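Local coordinates for protein formate dehydrogenase (Pyrobaculum aerophilum, PDB 1QP8) that binds NADPH and, as a putative formate dehydrogenase of the D-2-hydroxyacid dehydrogenase family, probably reduces 2-oxoacids such as glyoxylate or hydroxypyruvate, at residues Gly219-Arg222 against Ile223-Arg227; Phe7-Pro11 against Glu12-Glu16; Leu130-Glu134 against Ile135-Val139. All coordinates share one frame; numbering follows the deposited sequence.

Contact 1 (Gly219-Arg222 against Ile223-Arg227); sequences GVLR and ILKER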
ATOM      1  N   GLY A 219     -16.491  21.576  -3.128  1.00 40.13           N
ATOM      2  CA  GLY A 219     -15.611  21.686  -1.979  1.00 40.13           C
ATOM      3  C   GLY A 219     -14.256  21.098  -2.261  1.00 40.13           C
ATOM      4  O   GLY A 219     -13.239  21.729  -1.981  1.00 40.13           O
ATOM      5  N   VAL A 220     -14.246  19.891  -2.822  1.00 47.22           N
ATOM      6  CA  VAL A 220     -13.006  19.190  -3.162  1.00 47.22           C
ATOM      7  C   VAL A 220     -12.144  20.071  -4.054  1.00 47.22           C
ATOM      8  O   VAL A 220     -10.964  20.317  -3.786  1.00 47.22           O
ATOM      9  CB  VAL A 220     -13.286  17.913  -3.954  1.00 41.50           C
ATOM     10  CG1 VAL A 220     -12.047  17.037  -3.958  1.00 41.50           C
ATOM     11  CG2 VAL A 220     -14.502  17.192  -3.382  1.00 41.50           C
ATOM     12  N   LEU A 221     -12.764  20.535  -5.130  1.00 51.20           N
ATOM     13  CA  LEU A 221     -12.118  21.380  -6.106  1.00 51.20           C
ATOM     14  C   LEU A 221     -11.491  22.580  -5.409  1.00 51.20           C
ATOM     15  O   LEU A 221     -10.330  22.928  -5.640  1.00 51.20           O
ATOM     16  CB  LEU A 221     -13.178  21.837  -7.098  1.00 56.69           C
ATOM     17  CG  LEU A 221     -12.843  22.166  -8.545  1.00 56.69           C
ATOM     18  CD1 LEU A 221     -11.907  21.121  -9.158  1.00 56.69           C
ATOM     19  CD2 LEU A 221     -14.161  22.215  -9.294  1.00 56.69           C
ATOM     20  N   ARG A 222     -12.259  23.204  -4.532  1.00 45.57           N
ATOM     21  CA  ARG A 222     -11.775  24.375  -3.846  1.00 45.57           C
ATOM     22  C   ARG A 222     -10.584  24.127  -2.956  1.00 45.57           C
ATOM     23  O   ARG A 222      -9.602  24.865  -3.019  1.00 45.57           O
ATOM     24  CB  ARG A 222     -12.884  24.999  -3.020  1.00 69.62           C
ATOM     25  CG  ARG A 222     -12.351  25.957  -1.995  1.00 69.62           C
ATOM     26  CD  ARG A 222     -13.446  26.662  -1.263  1.00 69.62           C
ATOM     27  NE  ARG A 222     -12.901  27.302  -0.081  1.00 69.62           N
ATOM     28  CZ  ARG A 222     -13.521  28.241   0.617  1.00 69.62           C
ATOM     29  NH1 ARG A 222     -14.725  28.658   0.245  1.00 69.62           N
ATOM     30  NH2 ARG A 222     -12.928  28.760   1.687  1.00 69.62           N
ATOM     31  N   ILE A 223     -10.654  23.110  -2.106  1.00 45.40           N
ATOM     32  CA  ILE A 223      -9.523  22.871  -1.225  1.00 45.40           C
ATOM     33  C   ILE A 223      -8.304  22.439  -2.028  1.00 45.40           C
ATOM     34  O   ILE A 223      -7.174  22.766  -1.670  1.00 45.40           O
ATOM     35  CB  ILE A 223      -9.824  21.820  -0.138  1.00 40.07           C
ATOM     36  CG1 ILE A 223      -8.753  21.915   0.950  1.00 40.07           C
ATOM     37  CG2 ILE A 223      -9.831  20.421  -0.723  1.00 40.07           C
ATOM     38  CD1 ILE A 223      -8.935  20.942   2.087  1.00 40.07           C
ATOM     39  N   LEU A 224      -8.532  21.711  -3.120  1.00 42.41           N
ATOM     40  CA  LEU A 224      -7.423  21.269  -3.948  1.00 42.41           C
ATOM     41  C   LEU A 224      -6.711  22.472  -4.509  1.00 42.41           C
ATOM     42  O   LEU A 224      -5.487  22.478  -4.575  1.00 42.41           O
ATOM     43  CB  LEU A 224      -7.907  20.383  -5.084  1.00 35.72           C
ATOM     44  CG  LEU A 224      -8.013  18.913  -4.701  1.00 35.72           C
ATOM     45  CD1 LEU A 224      -8.799  18.161  -5.767  1.00 35.72           C
ATOM     46  CD2 LEU A 224      -6.626  18.356  -4.527  1.00 35.72           C
ATOM     47  N   LYS A 225      -7.472  23.494  -4.901  1.00 50.83           N
ATOM     48  CA  LYS A 225      -6.875  24.713  -5.454  1.00 50.83           C
ATOM     49  C   LYS A 225      -6.234  25.600  -4.395  1.00 50.83           C
ATOM     50  O   LYS A 225      -5.539  26.555  -4.731  1.00 50.83           O
ATOM     51  CB  LYS A 225      -7.914  25.543  -6.199  1.00 40.86           C
ATOM     52  CG  LYS A 225      -8.291  25.011  -7.563  1.00 40.86           C
ATOM     53  CD  LYS A 225      -9.528  25.708  -8.077  1.00 40.86           C
ATOM     54  CE  LYS A 225      -9.936  25.176  -9.437  1.00 40.86           C
ATOM     55  NZ  LYS A 225     -11.326  25.594  -9.814  1.00 40.86           N
ATOM     56  N   GLU A 226      -6.473  25.298  -3.123  1.00 56.83           N
ATOM     57  CA  GLU A 226      -5.897  26.092  -2.046  1.00 56.83           C
ATOM     58  C   GLU A 226      -4.702  25.409  -1.416  1.00 56.83           C
ATOM     59  O   GLU A 226      -3.704  26.053  -1.103  1.00 56.83           O
ATOM     60  CB  GLU A 226      -6.917  26.353  -0.942  1.00 67.92           C
ATOM     61  CG  GLU A 226      -8.192  27.035  -1.380  1.00 67.92           C
ATOM     62  CD  GLU A 226      -9.020  27.447  -0.186  1.00 67.92           C
ATOM     63  OE1 GLU A 226      -8.836  26.826   0.885  1.00 67.92           O
ATOM     64  OE2 GLU A 226      -9.848  28.376  -0.319  1.00 67.92           O
ATOM     65  N   ARG A 227      -4.804  24.105  -1.204  1.00 57.45           N
ATOM     66  CA  ARG A 227      -3.712  23.380  -0.581  1.00 57.45           C
ATOM     67  C   ARG A 227      -3.000  22.469  -1.568  1.00 57.45           C
ATOM     68  O   ARG A 227      -3.428  21.347  -1.838  1.00 57.45           O
ATOM     69  CB  ARG A 227      -4.242  22.616   0.640  1.00 62.48           C
ATOM     70  CG  ARG A 227      -4.733  23.582   1.720  1.00 62.48           C
ATOM     71  CD  ARG A 227      -5.988  23.143   2.473  1.00 62.48           C
ATOM     72  NE  ARG A 227      -5.683  22.356   3.662  1.00 62.48           N
ATOM     73  CZ  ARG A 227      -6.436  22.333   4.757  1.00 62.48           C
ATOM     74  NH1 ARG A 227      -7.544  23.058   4.824  1.00 62.48           N
ATOM     75  NH2 ARG A 227      -6.079  21.582   5.785  1.00 62.48           N
TER
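Arg222 and Glu226 form the charged pair of this stretch, one turn apart on helix 217-226. The salt bridge runs from Arg222 NE to Glu226 OE2 at 3.2 Å. As a hydrogen bond it is weak, because the N-H points well aside from the oxygen (122°). The carboxylate and guanidinium planes are turned 52° against each other, so the two groups do not meet as a flat pair. Arg222 carries CG opposite its backbone N (chi1 163°), and its chain runs extended from CG to NE, which brings NE up to the carboxylate. The other carboxylate oxygen, Glu226 OE1, is hydrogen-bonded to Tyr194 OH. Arg222 also makes a cation-pi contact with Tyr194, so one tyrosine serves both members of the pair.

The backbone bonds are those of an alpha helix, each amide reaching four residues back. Ile223 N binds Gly219 O at 2.9 Å, Leu224 N binds Val220 O at 2.9 Å, and Lys225 N binds Leu221 O at 3.0 Å.

The apolar contact lies on another side of the helix. Val220 and Leu224 run side by side and point the same way, with Val220 CG1 3.9 Å from Leu224 CD1.

Separately, the extended chain of Lys225 runs alongside Leu221, and its charged end NZ comes 4.0 Å from Leu221 CG.

Helix 217-226 is the crossover helix between parallel strands 205-208 and 231-234 of the Rossmann-type domain. Val220 and Leu224 pack on Phe232 of strand 231-234 and on Phe249 of helix 247-250. Ile223 meets Tyr194 and Leu197 of helix 194-197, so the helix is packed between these neighbours.

Contact 2 (Phe7-Pro11 against Glu12-Glu16); sequences FELPP and EAEEE
Pro10 and Glu12 touch where the loop after strand 2-4 turns into helix 11-18. Pro10 holds the N-cap position. Glu12 crosses the proline ring at an angle, with Glu12 CG 3.5 Å from Pro10 CB. Its carboxylate oxygen OE2 lies near the same atom, so the chain and one carboxylate oxygen of Glu12 lie against Pro10 CB. Beyond this, the side chain of Glu12 touches Arg272 and Met276 of helix 268-286.

Ala13 comes next. Its amide makes a weak, bent hydrogen bond to Pro10 O at 2.7 Å. Its methyl carbon, Ala13 CB, sits 4.3 Å from both Leu9 CD2 and Pro10 CD, a loose apolar contact. Val275 and Val279 of helix 268-286 also touch this methyl, so Ala13 faces the inside of the fold.

Glu14 N gives the straighter bond to Pro10 O, at 3.1 Å and 161°. The side chain of Glu14 turns back over the loop. With CG beside its own backbone N (chi1 -71°), Glu14 CG comes 3.5 Å from Leu9 CB. The carboxylate at its end forms a salt bridge with Arg25 through OE2.

Glu15 N closes the next turn on Pro11 O at 3.1 Å.

The chemistry is that of a helix start. The carbonyl of Pro10 accepts from two amides of the first turn, one weakly, and Pro11 has no N-H that would need a partner there. Glu12 sits in the first turn, where the positive end of the helix dipole would probably favour its negative charge; Glu14 is balanced chiefly by Arg25.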
ATOM      1  N   PHE A   7     -28.398  -9.188 -17.988  1.00 38.36           N
ATOM      2  CA  PHE A   7     -26.978  -9.034 -18.274  1.00 38.36           C
ATOM      3  C   PHE A   7     -26.327 -10.391 -18.489  1.00 38.36           C
ATOM      4  O   PHE A   7     -26.869 -11.408 -18.032  1.00 38.36           O
ATOM      5  CB  PHE A   7     -26.302  -8.284 -17.130  1.00 51.07           C
ATOM      6  CG  PHE A   7     -26.278  -9.043 -15.838  1.00 51.07           C
ATOM      7  CD1 PHE A   7     -25.200  -9.871 -15.524  1.00 51.07           C
ATOM      8  CD2 PHE A   7     -27.324  -8.924 -14.929  1.00 51.07           C
ATOM      9  CE1 PHE A   7     -25.162 -10.563 -14.320  1.00 51.07           C
ATOM     10  CE2 PHE A   7     -27.296  -9.611 -13.724  1.00 51.07           C
ATOM     11  CZ  PHE A   7     -26.213 -10.432 -13.417  1.00 51.07           C
ATOM     12  N   GLU A   8     -25.183 -10.408 -19.186  1.00 42.04           N
ATOM     13  CA  GLU A   8     -24.447 -11.649 -19.480  1.00 42.04           C
ATOM     14  C   GLU A   8     -24.119 -12.430 -18.212  1.00 42.04           C
ATOM     15  O   GLU A   8     -23.478 -11.906 -17.307  1.00 42.04           O
ATOM     16  CB  GLU A   8     -23.148 -11.331 -20.220  1.00 96.83           C
ATOM     17  CG  GLU A   8     -23.330 -10.953 -21.680  1.00 96.83           C
ATOM     18  CD  GLU A   8     -23.310 -12.154 -22.613  1.00 96.83           C
ATOM     19  OE1 GLU A   8     -22.253 -12.821 -22.700  1.00 96.83           O
ATOM     20  OE2 GLU A   8     -24.349 -12.424 -23.259  1.00 96.83           O
ATOM     21  N   LEU A   9     -24.543 -13.684 -18.144  1.00 45.42           N
ATOM     22  CA  LEU A   9     -24.280 -14.485 -16.957  1.00 45.42           C
ATOM     23  C   LEU A   9     -23.179 -15.519 -17.087  1.00 45.42           C
ATOM     24  O   LEU A   9     -23.150 -16.286 -18.041  1.00 45.42           O
ATOM     25  CB  LEU A   9     -25.540 -15.234 -16.523  1.00 57.70           C
ATOM     26  CG  LEU A   9     -26.620 -14.571 -15.679  1.00 57.70           C
ATOM     27  CD1 LEU A   9     -27.613 -15.630 -15.263  1.00 57.70           C
ATOM     28  CD2 LEU A   9     -26.012 -13.932 -14.449  1.00 57.70           C
ATOM     29  N   PRO A  10     -22.255 -15.561 -16.120  1.00 64.20           N
ATOM     30  CA  PRO A  10     -21.190 -16.563 -16.201  1.00 64.20           C
ATOM     31  C   PRO A  10     -21.842 -17.953 -16.184  1.00 64.20           C
ATOM     32  O   PRO A  10     -22.791 -18.189 -15.435  1.00 64.20           O
ATOM     33  CB  PRO A  10     -20.383 -16.301 -14.936  1.00 76.28           C
ATOM     34  CG  PRO A  10     -20.493 -14.806 -14.788  1.00 76.28           C
ATOM     35  CD  PRO A  10     -21.953 -14.547 -15.092  1.00 76.28           C
ATOM     36  N   PRO A  11     -21.355 -18.878 -17.024  1.00 61.99           N
ATOM     37  CA  PRO A  11     -21.873 -20.252 -17.118  1.00 61.99           C
ATOM     38  C   PRO A  11     -22.042 -20.903 -15.756  1.00 61.99           C
ATOM     39  O   PRO A  11     -22.959 -21.693 -15.534  1.00 61.99           O
ATOM     40  CB  PRO A  11     -20.817 -20.953 -17.957  1.00 50.03           C
ATOM     41  CG  PRO A  11     -20.440 -19.868 -18.938  1.00 50.03           C
ATOM     42  CD  PRO A  11     -20.296 -18.650 -18.027  1.00 50.03           C
ATOM     43  N   GLU A  12     -21.134 -20.569 -14.853  1.00 49.41           N
ATOM     44  CA  GLU A  12     -21.172 -21.097 -13.497  1.00 49.41           C
ATOM     45  C   GLU A  12     -22.497 -20.691 -12.824  1.00 49.41           C
ATOM     46  O   GLU A  12     -23.157 -21.507 -12.171  1.00 49.41           O
ATOM     47  CB  GLU A  12     -19.978 -20.546 -12.711  1.00100.15           C
ATOM     48  CG  GLU A  12     -19.457 -19.217 -13.267  1.00100.15           C
ATOM     49  CD  GLU A  12     -18.565 -18.465 -12.294  1.00100.15           C
ATOM     50  OE1 GLU A  12     -17.515 -19.013 -11.888  1.00100.15           O
ATOM     51  OE2 GLU A  12     -18.920 -17.320 -11.936  1.00100.15           O
ATOM     52  N   ALA A  13     -22.876 -19.426 -13.007  1.00 49.03           N
ATOM     53  CA  ALA A  13     -24.099 -18.871 -12.440  1.00 49.03           C
ATOM     54  C   ALA A  13     -25.353 -19.504 -13.045  1.00 49.03           C
ATOM     55  O   ALA A  13     -26.205 -20.029 -12.308  1.00 49.03           O
ATOM     56  CB  ALA A  13     -24.125 -17.360 -12.653  1.00 47.73           C
ATOM     57  N   GLU A  14     -25.463 -19.443 -14.380  1.00 46.28           N
ATOM     58  CA  GLU A  14     -26.605 -20.008 -15.100  1.00 46.28           C
ATOM     59  C   GLU A  14     -26.863 -21.438 -14.665  1.00 46.28           C
ATOM     60  O   GLU A  14     -28.001 -21.825 -14.421  1.00 46.28           O
ATOM     61  CB  GLU A  14     -26.370 -19.977 -16.605  1.00 98.89           C
ATOM     62  CG  GLU A  14     -26.415 -18.586 -17.185  1.00 98.89           C
ATOM     63  CD  GLU A  14     -26.346 -18.577 -18.696  1.00 98.89           C
ATOM     64  OE1 GLU A  14     -25.285 -18.936 -19.256  1.00 98.89           O
ATOM     65  OE2 GLU A  14     -27.362 -18.210 -19.320  1.00 98.89           O
ATOM     66  N   GLU A  15     -25.806 -22.230 -14.555  1.00 45.10           N
ATOM     67  CA  GLU A  15     -25.996 -23.597 -14.146  1.00 45.10           C
ATOM     68  C   GLU A  15     -26.790 -23.602 -12.847  1.00 45.10           C
ATOM     69  O   GLU A  15     -27.870 -24.195 -12.772  1.00 45.10           O
ATOM     70  CB  GLU A  15     -24.656 -24.301 -13.949  1.00 99.76           C
ATOM     71  CG  GLU A  15     -24.810 -25.810 -13.828  1.00 99.76           C
ATOM     72  CD  GLU A  15     -23.488 -26.546 -13.834  1.00 99.76           C
ATOM     73  OE1 GLU A  15     -22.671 -26.295 -14.749  1.00 99.76           O
ATOM     74  OE2 GLU A  15     -23.272 -27.384 -12.929  1.00 99.76           O
ATOM     75  N   GLU A  16     -26.266 -22.929 -11.829  1.00 50.20           N
ATOM     76  CA  GLU A  16     -26.941 -22.878 -10.538  1.00 50.20           C
ATOM     77  C   GLU A  16     -28.363 -22.282 -10.564  1.00 50.20           C
ATOM     78  O   GLU A  16     -29.287 -22.839  -9.963  1.00 50.20           O
ATOM     79  CB  GLU A  16     -26.069 -22.122  -9.534  1.00 76.99           C
ATOM     80  CG  GLU A  16     -25.011 -22.994  -8.867  1.00 76.99           C
ATOM     81  CD  GLU A  16     -25.616 -24.018  -7.915  1.00 76.99           C
ATOM     82  OE1 GLU A  16     -26.287 -23.601  -6.940  1.00 76.99           O
ATOM     83  OE2 GLU A  16     -25.425 -25.238  -8.139  1.00 76.99           O
TER

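Contact 3 (Leu130-Glu134 against Ile135-Val139); sequences LGLGE and IGTRV. With NDP (NADPH dihydro-nicotinamide-adenine-dinucleotide phosphate), chain C.
Arg138 has its CG beside its backbone N (chi1 -70°), and a bend at chi3 (-145°) turns the guanidinium back toward Glu134. Glu134 is itself folded at chi2 (-42°), which lays its carboxylate alongside the arginine. Arg138 then grips the residue side-on with two nitrogens. NE donates to the backbone Glu134 O at 2.6 Å, and NH2 donates to Glu134 OE1 at 3.1 Å in a salt bridge. Carboxylate and guanidinium are nearly coplanar. Arg138 NH1 has a further salt bridge to Asp84 of helix 83-98.

Gly131, Gly133 and Gly136 match the GxGxxG pattern of a Rossmann dinucleotide site. Gly136 CA lies 3.2 Å from Gly131 O in a CA-H...O contact, where loop and helix pass close together. On the cofactor side, Ile135 N donates to O1N of the NADPH diphosphate at 2.8 Å. The backbone of Leu132 meets ribose O3B, with a weak bond from its N and a very short, doubtful one to its O.

Within this stretch backbone groups meet the diphosphate and, less surely, the ribose. The positive end of the helix 135-145 dipole probably also favours the phosphate, while Arg138 pairs with Glu134 and Asp84.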
ATOM      1  N   LEU A 130     -14.055   6.994   6.887  1.00 59.32           N
ATOM      2  CA  LEU A 130     -15.491   7.219   6.807  1.00 59.32           C
ATOM      3  C   LEU A 130     -16.199   6.006   6.220  1.00 59.32           C
ATOM      4  O   LEU A 130     -15.936   5.609   5.087  1.00 59.32           O
ATOM      5  CB  LEU A 130     -15.807   8.438   5.940  1.00 47.38           C
ATOM      6  CG  LEU A 130     -14.839   9.620   5.823  1.00 47.38           C
ATOM      7  CD1 LEU A 130     -15.591  10.777   5.165  1.00 47.38           C
ATOM      8  CD2 LEU A 130     -14.308  10.038   7.178  1.00 47.38           C
ATOM      9  N   GLY A 131     -17.120   5.436   6.988  1.00 51.35           N
ATOM     10  CA  GLY A 131     -17.840   4.262   6.540  1.00 51.35           C
ATOM     11  C   GLY A 131     -17.147   3.045   7.104  1.00 51.35           C
ATOM     12  O   GLY A 131     -15.979   2.803   6.794  1.00 51.35           O
ATOM     13  N   LEU A 132     -17.839   2.283   7.940  1.00 66.95           N
ATOM     14  CA  LEU A 132     -17.221   1.103   8.526  1.00 66.95           C
ATOM     15  C   LEU A 132     -17.820  -0.207   8.022  1.00 66.95           C
ATOM     16  O   LEU A 132     -18.846  -0.221   7.357  1.00 66.95           O
ATOM     17  CB  LEU A 132     -17.276   1.189  10.058  1.00 52.71           C
ATOM     18  CG  LEU A 132     -16.221   2.157  10.623  1.00 52.71           C
ATOM     19  CD1 LEU A 132     -16.583   2.596  12.033  1.00 52.71           C
ATOM     20  CD2 LEU A 132     -14.864   1.498  10.602  1.00 52.71           C
ATOM     21  N   GLY A 133     -17.148  -1.313   8.293  1.00 73.50           N
ATOM     22  CA  GLY A 133     -17.669  -2.584   7.835  1.00 73.50           C
ATOM     23  C   GLY A 133     -17.481  -2.881   6.358  1.00 73.50           C
ATOM     24  O   GLY A 133     -17.764  -2.056   5.494  1.00 73.50           O
ATOM     25  N   GLU A 134     -17.015  -4.103   6.104  1.00 63.58           N
ATOM     26  CA  GLU A 134     -16.748  -4.653   4.779  1.00 63.58           C
ATOM     27  C   GLU A 134     -15.485  -4.082   4.180  1.00 63.58           C
ATOM     28  O   GLU A 134     -14.426  -4.698   4.258  1.00 63.58           O
ATOM     29  CB  GLU A 134     -17.942  -4.445   3.852  1.00 81.18           C
ATOM     30  CG  GLU A 134     -19.160  -5.300   4.230  1.00 81.18           C
ATOM     31  CD  GLU A 134     -18.815  -6.756   4.641  1.00 81.18           C
ATOM     32  OE1 GLU A 134     -17.669  -7.217   4.433  1.00 81.18           O
ATOM     33  OE2 GLU A 134     -19.709  -7.451   5.175  1.00 81.18           O
ATOM     34  N   ILE A 135     -15.596  -2.910   3.576  1.00 44.03           N
ATOM     35  CA  ILE A 135     -14.434  -2.254   3.006  1.00 44.03           C
ATOM     36  C   ILE A 135     -13.818  -1.404   4.111  1.00 44.03           C
ATOM     37  O   ILE A 135     -12.662  -1.614   4.504  1.00 44.03           O
ATOM     38  CB  ILE A 135     -14.831  -1.348   1.820  1.00 34.03           C
ATOM     39  CG1 ILE A 135     -15.352  -2.217   0.664  1.00 34.03           C
ATOM     40  CG2 ILE A 135     -13.652  -0.447   1.422  1.00 34.03           C
ATOM     41  CD1 ILE A 135     -16.053  -1.417  -0.442  1.00 34.03           C
ATOM     42  N   GLY A 136     -14.608  -0.465   4.625  1.00 47.53           N
ATOM     43  CA  GLY A 136     -14.130   0.416   5.674  1.00 47.53           C
ATOM     44  C   GLY A 136     -13.327  -0.325   6.713  1.00 47.53           C
ATOM     45  O   GLY A 136     -12.196   0.041   7.027  1.00 47.53           O
ATOM     46  N   THR A 137     -13.918  -1.397   7.225  1.00 48.65           N
ATOM     47  CA  THR A 137     -13.295  -2.219   8.247  1.00 48.65           C
ATOM     48  C   THR A 137     -11.971  -2.859   7.859  1.00 48.65           C
ATOM     49  O   THR A 137     -11.031  -2.868   8.652  1.00 48.65           O
ATOM     50  CB  THR A 137     -14.247  -3.338   8.700  1.00 55.82           C
ATOM     51  OG1 THR A 137     -15.394  -2.761   9.335  1.00 55.82           O
ATOM     52  CG2 THR A 137     -13.546  -4.263   9.683  1.00 55.82           C
ATOM     53  N   ARG A 138     -11.894  -3.415   6.656  1.00 44.87           N
ATOM     54  CA  ARG A 138     -10.663  -4.062   6.224  1.00 44.87           C
ATOM     55  C   ARG A 138      -9.570  -3.031   6.146  1.00 44.87           C
ATOM     56  O   ARG A 138      -8.430  -3.279   6.553  1.00 44.87           O
ATOM     57  CB  ARG A 138     -10.862  -4.743   4.871  1.00 48.85           C
ATOM     58  CG  ARG A 138     -11.752  -5.967   4.971  1.00 48.85           C
ATOM     59  CD  ARG A 138     -12.116  -6.538   3.627  1.00 48.85           C
ATOM     60  NE  ARG A 138     -13.475  -7.075   3.664  1.00 48.85           N
ATOM     61  CZ  ARG A 138     -13.778  -8.367   3.698  1.00 48.85           C
ATOM     62  NH1 ARG A 138     -12.813  -9.277   3.690  1.00 48.85           N
ATOM     63  NH2 ARG A 138     -15.046  -8.750   3.762  1.00 48.85           N
ATOM     64  N   VAL A 139      -9.930  -1.861   5.635  1.00 43.71           N
ATOM     65  CA  VAL A 139      -8.969  -0.776   5.511  1.00 43.71           C
ATOM     66  C   VAL A 139      -8.525  -0.399   6.916  1.00 43.71           C
ATOM     67  O   VAL A 139      -7.330  -0.425   7.231  1.00 43.71           O
ATOM     68  CB  VAL A 139      -9.605   0.449   4.776  1.00 34.85           C
ATOM     69  CG1 VAL A 139      -8.619   1.603   4.702  1.00 34.85           C
ATOM     70  CG2 VAL A 139     -10.013   0.045   3.359  1.00 34.85           C
TER
HETATM   71  PA  NDP C 310     -21.851  -1.955   3.281  0.70 54.47           P
HETATM   72  O1A NDP C 310     -23.028  -1.362   2.573  0.70 54.47           O
HETATM   73  O2A NDP C 310     -21.493  -2.611   2.005  0.70 54.47           O
HETATM   74  O5B NDP C 310     -21.617  -0.436   3.879  0.70 54.47           O
HETATM   75  C5B NDP C 310     -22.238  -0.292   5.221  0.70 54.47           C
HETATM   76  C4B NDP C 310     -21.291   0.532   6.167  0.70 54.47           C
HETATM   77  O4B NDP C 310     -21.314   1.995   5.938  0.70 54.47           O
HETATM   78  C3B NDP C 310     -21.688   0.438   7.693  0.70 54.47           C
HETATM   79  O3B NDP C 310     -20.584   0.804   8.502  0.70 54.47           O
HETATM   80  C2B NDP C 310     -22.865   1.414   7.667  0.70 54.47           C
HETATM   81  O2B NDP C 310     -23.526   1.845   8.800  0.70 54.47           O
HETATM   82  C1B NDP C 310     -22.289   2.515   6.877  0.70 54.47           C
HETATM   83  N9A NDP C 310     -23.279   3.411   6.373  0.70 54.47           N
HETATM   84  C8A NDP C 310     -24.270   3.245   5.443  0.70 54.47           C
HETATM   85  N7A NDP C 310     -24.970   4.362   5.245  0.70 54.47           N
HETATM   86  C5A NDP C 310     -24.385   5.265   6.097  0.70 54.47           C
HETATM   87  C6A NDP C 310     -24.673   6.652   6.378  0.70 54.47           C
HETATM   88  N6A NDP C 310     -25.687   7.268   5.741  0.70 54.47           N
HETATM   89  N1A NDP C 310     -23.880   7.293   7.323  0.70 54.47           N
HETATM   90  C2A NDP C 310     -22.862   6.579   7.942  0.70 54.47           C
HETATM   91  N3A NDP C 310     -22.540   5.312   7.745  0.70 54.47           N
HETATM   92  C4A NDP C 310     -23.341   4.718   6.786  0.70 54.47           C
HETATM   93  O3  NDP C 310     -20.309  -1.708   3.135  0.70 54.47           O
HETATM   94  PN  NDP C 310     -19.072  -1.564   2.065  0.70 54.47           P
HETATM   95  O1N NDP C 310     -17.787  -1.336   2.764  0.70 54.47           O
HETATM   96  O2N NDP C 310     -18.987  -2.743   1.143  0.70 54.47           O
HETATM   97  O5D NDP C 310     -19.446  -0.240   1.133  0.70 54.47           O
HETATM   98  C5D NDP C 310     -20.372  -0.420   0.035  0.70 54.47           C
HETATM   99  C4D NDP C 310     -20.428   0.926  -0.707  0.70 54.47           C
HETATM  100  O4D NDP C 310     -19.121   1.215  -1.261  0.70 54.47           O
HETATM  101  C3D NDP C 310     -21.397   0.859  -1.886  0.70 54.47           C
HETATM  102  O3D NDP C 310     -22.694   1.208  -1.431  0.70 54.47           O
HETATM  103  C2D NDP C 310     -20.745   1.847  -2.890  0.70 54.47           C
HETATM  104  O2D NDP C 310     -21.263   3.178  -2.737  0.70 54.47           O
HETATM  105  C1D NDP C 310     -19.228   1.718  -2.615  0.70 54.47           C
HETATM  106  N1N NDP C 310     -18.509   0.782  -3.605  0.70 54.47           N
HETATM  107  C2N NDP C 310     -17.474   1.388  -4.396  0.70 54.47           C
HETATM  108  C3N NDP C 310     -16.803   0.538  -5.310  0.70 54.47           C
HETATM  109  C7N NDP C 310     -15.660   1.172  -6.194  0.70 54.47           C
HETATM  110  O7N NDP C 310     -14.960   0.414  -6.839  0.70 54.47           O
HETATM  111  N7N NDP C 310     -15.529   2.527  -6.175  0.70 54.47           N
HETATM  112  C4N NDP C 310     -17.085  -0.871  -5.491  0.70 54.47           C
HETATM  113  C5N NDP C 310     -18.143  -1.334  -4.630  0.70 54.47           C
HETATM  114  C6N NDP C 310     -18.837  -0.589  -3.726  0.70 54.47           C
HETATM  115  P2B NDP C 310     -24.935   0.967   9.159  0.70 54.47           P
HETATM  116  O1X NDP C 310     -25.311   1.777  10.375  0.70 54.47           O
HETATM  117  O2X NDP C 310     -25.776   1.175   7.950  0.70 54.47           O
HETATM  118  O3X NDP C 310     -24.488  -0.399   9.373  0.70 54.47           O

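From the N terminus the three contacts follow in series, with none nested or crossed. Contact 2 comes first and closes the turn from the loop after strand 2-4 into helix 11-18, which leans on helix 268-286. Contact 3 closes the glycine-rich loop between strand 126-130 and helix 135-145, at the NADPH site. Contact 1 closes no loop. It lies within helix 217-226, between strands 205-208 and 231-234 of the same parallel sheet as strand 126-130. Contacts 1 and 3 therefore belong to one nucleotide-binding unit, with centres about 26 Å apart. Contacts 1 and 2 lie on opposite sides of the chain's centre, about 45 Å apart between centres.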